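Local coordinates for putative fimbrial subunit (Corynebacterium diphtheriae, PDB 4HSQ), which probably forms the shaft of an adhesive surface pilus as its major, repeating pilin subunit, of which this chain comprises domains D2 and D3, at residues 168-173 with 223-228. Sequence-based numbering, arbitrary orientation.
Sequences FELYQC and FCLKET
Lys226 and Tyr171 meet on one face of an antiparallel strand pair, and the fully extended lysine is instructive when followed outward. Its CB lies 3.8 Å from Tyr171 CE2; with CG anti to the backbone N (chi1 -175°), the straight chain carries CD obliquely past the same ring carbon. CD also runs beside the Glu169 carboxylate, whereas NZ stops 4.6 Å from Glu169 OE1, too far for a salt bridge; a water that accepts from NZ and donates to OE1 at 2.6 Å closes the gap. Tyr171 OH donates to the same OE1 from above the carboxylate plane, so two donors hold this oxygen. Beneath these groups, reciprocal backbone N-H...O=C hydrogen bonds join Glu169 with Lys226 and Tyr171 with Cys224. Both strands are central in the four-stranded sheet of a prealbumin-like, CnaB-type pilin domain, where a disulfide from Cys173 to Cys224 ties them covalently at the Cys173 end of the pair. On the other face, Phe168, Leu225 and Glu227 pack on strands 142-155 and 264-271, and there Leu170 CD1 reaches Leu225 CD2 at 4.1 Å. Glu227 lays its CG over the Phe168 ring in a CH-pi contact, 3.9 Å from the centroid. Glu227 CB touches Phe168 CE1 at 3.5 Å.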
ATOM      1  N   PHE A 168     -11.636  -0.123  20.399  1.00 13.81           N
ATOM      2  CA  PHE A 168     -10.567   0.781  20.020  1.00 14.30           C
ATOM      3  C   PHE A 168     -10.803   1.474  18.693  1.00 17.13           C
ATOM      4  O   PHE A 168     -11.329   0.873  17.752  1.00 15.71           O
ATOM      5  CB  PHE A 168      -9.246  -0.006  19.897  1.00 15.05           C
ATOM      6  CG  PHE A 168      -8.640  -0.458  21.212  1.00 15.46           C
ATOM      7  CD1 PHE A 168      -7.630   0.281  21.822  1.00 18.58           C
ATOM      8  CD2 PHE A 168      -9.058  -1.635  21.821  1.00 13.63           C
ATOM      9  CE1 PHE A 168      -7.039  -0.165  23.021  1.00 19.17           C
ATOM     10  CE2 PHE A 168      -8.488  -2.067  23.025  1.00 15.34           C
ATOM     11  CZ  PHE A 168      -7.482  -1.332  23.614  1.00 15.66           C
ATOM     12  N   GLU A 169     -10.264   2.696  18.598  1.00 13.33           N
ATOM     13  CA  GLU A 169     -10.142   3.441  17.351  1.00 13.91           C
ATOM     14  C   GLU A 169      -8.650   3.561  17.014  1.00 16.50           C
ATOM     15  O   GLU A 169      -7.810   3.423  17.904  1.00 14.63           O
ATOM     16  CB  GLU A 169     -10.757   4.837  17.482  1.00 15.35           C
ATOM     17  CG  GLU A 169     -12.267   4.813  17.557  1.00 22.18           C
ATOM     18  CD  GLU A 169     -12.818   6.202  17.774  1.00 28.85           C
ATOM     19  OE1 GLU A 169     -12.124   7.029  18.416  1.00 23.07           O
ATOM     20  OE2 GLU A 169     -13.951   6.458  17.312  1.00 28.17           O
ATOM     21  N   LEU A 170      -8.342   3.919  15.760  1.00 11.80           N
ATOM     22  CA  LEU A 170      -6.978   4.090  15.302  1.00 10.66           C
ATOM     23  C   LEU A 170      -6.786   5.471  14.744  1.00 15.03           C
ATOM     24  O   LEU A 170      -7.628   5.968  13.976  1.00 14.43           O
ATOM     25  CB  LEU A 170      -6.700   3.062  14.191  1.00 10.53           C
ATOM     26  CG  LEU A 170      -5.282   3.078  13.622  1.00 13.83           C
ATOM     27  CD1 LEU A 170      -4.296   2.463  14.621  1.00 14.82           C
ATOM     28  CD2 LEU A 170      -5.245   2.319  12.321  1.00 14.93           C
ATOM     29  N   TYR A 171      -5.647   6.061  15.065  1.00 12.21           N
ATOM     30  CA  TYR A 171      -5.305   7.394  14.595  1.00 12.25           C
ATOM     31  C   TYR A 171      -3.891   7.453  14.118  1.00 13.59           C
ATOM     32  O   TYR A 171      -3.061   6.681  14.576  1.00 13.14           O
ATOM     33  CB  TYR A 171      -5.412   8.395  15.793  1.00 13.28           C
ATOM     34  CG  TYR A 171      -6.815   8.666  16.268  1.00 15.41           C
ATOM     35  CD1 TYR A 171      -7.482   9.832  15.902  1.00 17.92           C
ATOM     36  CD2 TYR A 171      -7.449   7.804  17.163  1.00 15.01           C
ATOM     37  CE1 TYR A 171      -8.776  10.099  16.354  1.00 19.19           C
ATOM     38  CE2 TYR A 171      -8.760   8.041  17.590  1.00 15.77           C
ATOM     39  CZ  TYR A 171      -9.413   9.197  17.193  1.00 23.81           C
ATOM     40  OH  TYR A 171     -10.687   9.464  17.653  1.00 25.06           O
ATOM     41  N   GLN A 172      -3.593   8.424  13.258  1.00 11.80           N
ATOM     42  CA  GLN A 172      -2.229   8.832  12.964  1.00 11.70           C
ATOM     43  C   GLN A 172      -1.882   9.750  14.130  1.00 16.88           C
ATOM     44  O   GLN A 172      -2.774  10.434  14.632  1.00 15.64           O
ATOM     45  CB  GLN A 172      -2.126   9.575  11.623  1.00 13.48           C
ATOM     46  CG  GLN A 172      -2.406   8.711  10.394  1.00 15.13           C
ATOM     47  CD  GLN A 172      -2.529   9.497   9.111  1.00 28.07           C
ATOM     48  OE1 GLN A 172      -2.297  10.708   9.035  1.00 24.04           O
ATOM     49  NE2 GLN A 172      -2.905   8.815   8.064  1.00 21.65           N
ATOM     50  N   CYS A 173      -0.635   9.774  14.599  1.00 16.24           N
ATOM     51  CA  CYS A 173      -0.305  10.685  15.697  1.00 16.84           C
ATOM     52  C   CYS A 173       1.162  11.040  15.656  1.00 21.29           C
ATOM     53  O   CYS A 173       1.948  10.287  15.095  1.00 21.35           O
ATOM     54  CB  CYS A 173      -0.675  10.069  17.055  1.00 17.01           C
ATOM     55  SG  CYS A 173       0.228   8.545  17.467  1.00 20.32           S
ATOM     56  N   PHE A 223       1.342   5.549  14.762  1.00 11.98           N
ATOM     57  CA  PHE A 223      -0.075   5.230  14.879  1.00 11.54           C
ATOM     58  C   PHE A 223      -0.389   5.276  16.358  1.00 16.44           C
ATOM     59  O   PHE A 223       0.499   5.052  17.175  1.00 16.13           O
ATOM     60  CB  PHE A 223      -0.433   3.860  14.268  1.00 12.32           C
ATOM     61  CG  PHE A 223      -0.479   3.874  12.764  1.00 14.81           C
ATOM     62  CD1 PHE A 223      -1.559   4.439  12.088  1.00 16.93           C
ATOM     63  CD2 PHE A 223       0.525   3.270  12.017  1.00 17.36           C
ATOM     64  CE1 PHE A 223      -1.611   4.436  10.699  1.00 17.03           C
ATOM     65  CE2 PHE A 223       0.463   3.260  10.629  1.00 18.02           C
ATOM     66  CZ  PHE A 223      -0.587   3.860   9.980  1.00 16.68           C
ATOM     67  N   CYS A 224      -1.643   5.531  16.703  1.00 13.95           N
ATOM     68  CA  CYS A 224      -2.094   5.584  18.083  1.00 14.92           C
ATOM     69  C   CYS A 224      -3.385   4.787  18.185  1.00 16.29           C
ATOM     70  O   CYS A 224      -4.262   4.950  17.345  1.00 15.77           O
ATOM     71  CB  CYS A 224      -2.303   7.035  18.529  1.00 15.82           C
ATOM     72  SG  CYS A 224      -0.792   7.853  19.103  1.00 20.56           S
ATOM     73  N   LEU A 225      -3.514   3.970  19.210  1.00 13.51           N
ATOM     74  CA  LEU A 225      -4.756   3.234  19.520  1.00 13.15           C
ATOM     75  C   LEU A 225      -5.432   3.957  20.640  1.00 18.91           C
ATOM     76  O   LEU A 225      -4.800   4.196  21.654  1.00 18.61           O
ATOM     77  CB  LEU A 225      -4.445   1.784  19.966  1.00 13.13           C
ATOM     78  CG  LEU A 225      -3.939   0.881  18.850  1.00 18.21           C
ATOM     79  CD1 LEU A 225      -3.117  -0.260  19.413  1.00 18.08           C
ATOM     80  CD2 LEU A 225      -5.105   0.347  18.046  1.00 15.49           C
ATOM     81  N   LYS A 226      -6.704   4.307  20.469  1.00 15.32           N
ATOM     82  CA  LYS A 226      -7.498   4.979  21.479  1.00 13.55           C
ATOM     83  C   LYS A 226      -8.511   3.990  21.997  1.00 15.87           C
ATOM     84  O   LYS A 226      -9.357   3.560  21.232  1.00 14.72           O
ATOM     85  CB  LYS A 226      -8.204   6.206  20.868  1.00 15.92           C
ATOM     86  CG  LYS A 226      -8.957   7.019  21.895  1.00 19.63           C
ATOM     87  CD  LYS A 226      -9.739   8.128  21.226  1.00 26.09           C
ATOM     88  CE  LYS A 226     -10.354   9.055  22.249  1.00 39.69           C
ATOM     89  NZ  LYS A 226     -11.095  10.173  21.609  1.00 52.48           N
ATOM     90  N   GLU A 227      -8.436   3.628  23.266  1.00 14.98           N
ATOM     91  CA  GLU A 227      -9.428   2.711  23.836  1.00 15.51           C
ATOM     92  C   GLU A 227     -10.653   3.514  24.177  1.00 19.16           C
ATOM     93  O   GLU A 227     -10.574   4.422  24.994  1.00 18.78           O
ATOM     94  CB  GLU A 227      -8.861   2.002  25.051  1.00 16.10           C
ATOM     95  CG  GLU A 227      -9.744   0.856  25.509  1.00 19.41           C
ATOM     96  CD  GLU A 227      -9.201   0.160  26.735  1.00 24.68           C
ATOM     97  OE1 GLU A 227      -7.974   0.220  26.974  1.00 19.95           O
ATOM     98  OE2 GLU A 227     -10.012  -0.451  27.460  1.00 21.98           O
ATOM     99  N   THR A 228     -11.758   3.256  23.481  1.00 16.13           N
ATOM    100  CA  THR A 228     -12.979   4.063  23.654  1.00 15.96           C
ATOM    101  C   THR A 228     -13.948   3.402  24.637  1.00 21.54           C
ATOM    102  O   THR A 228     -14.783   4.098  25.224  1.00 19.98           O
ATOM    103  CB  THR A 228     -13.640   4.337  22.296  1.00 19.67           C
ATOM    104  OG1 THR A 228     -13.824   3.095  21.633  1.00 20.44           O
ATOM    105  CG2 THR A 228     -12.775   5.266  21.398  1.00 19.73           C
TER
HETATM  106  O   HOH W   1     -13.065   8.755  20.111  1.00 37.27           O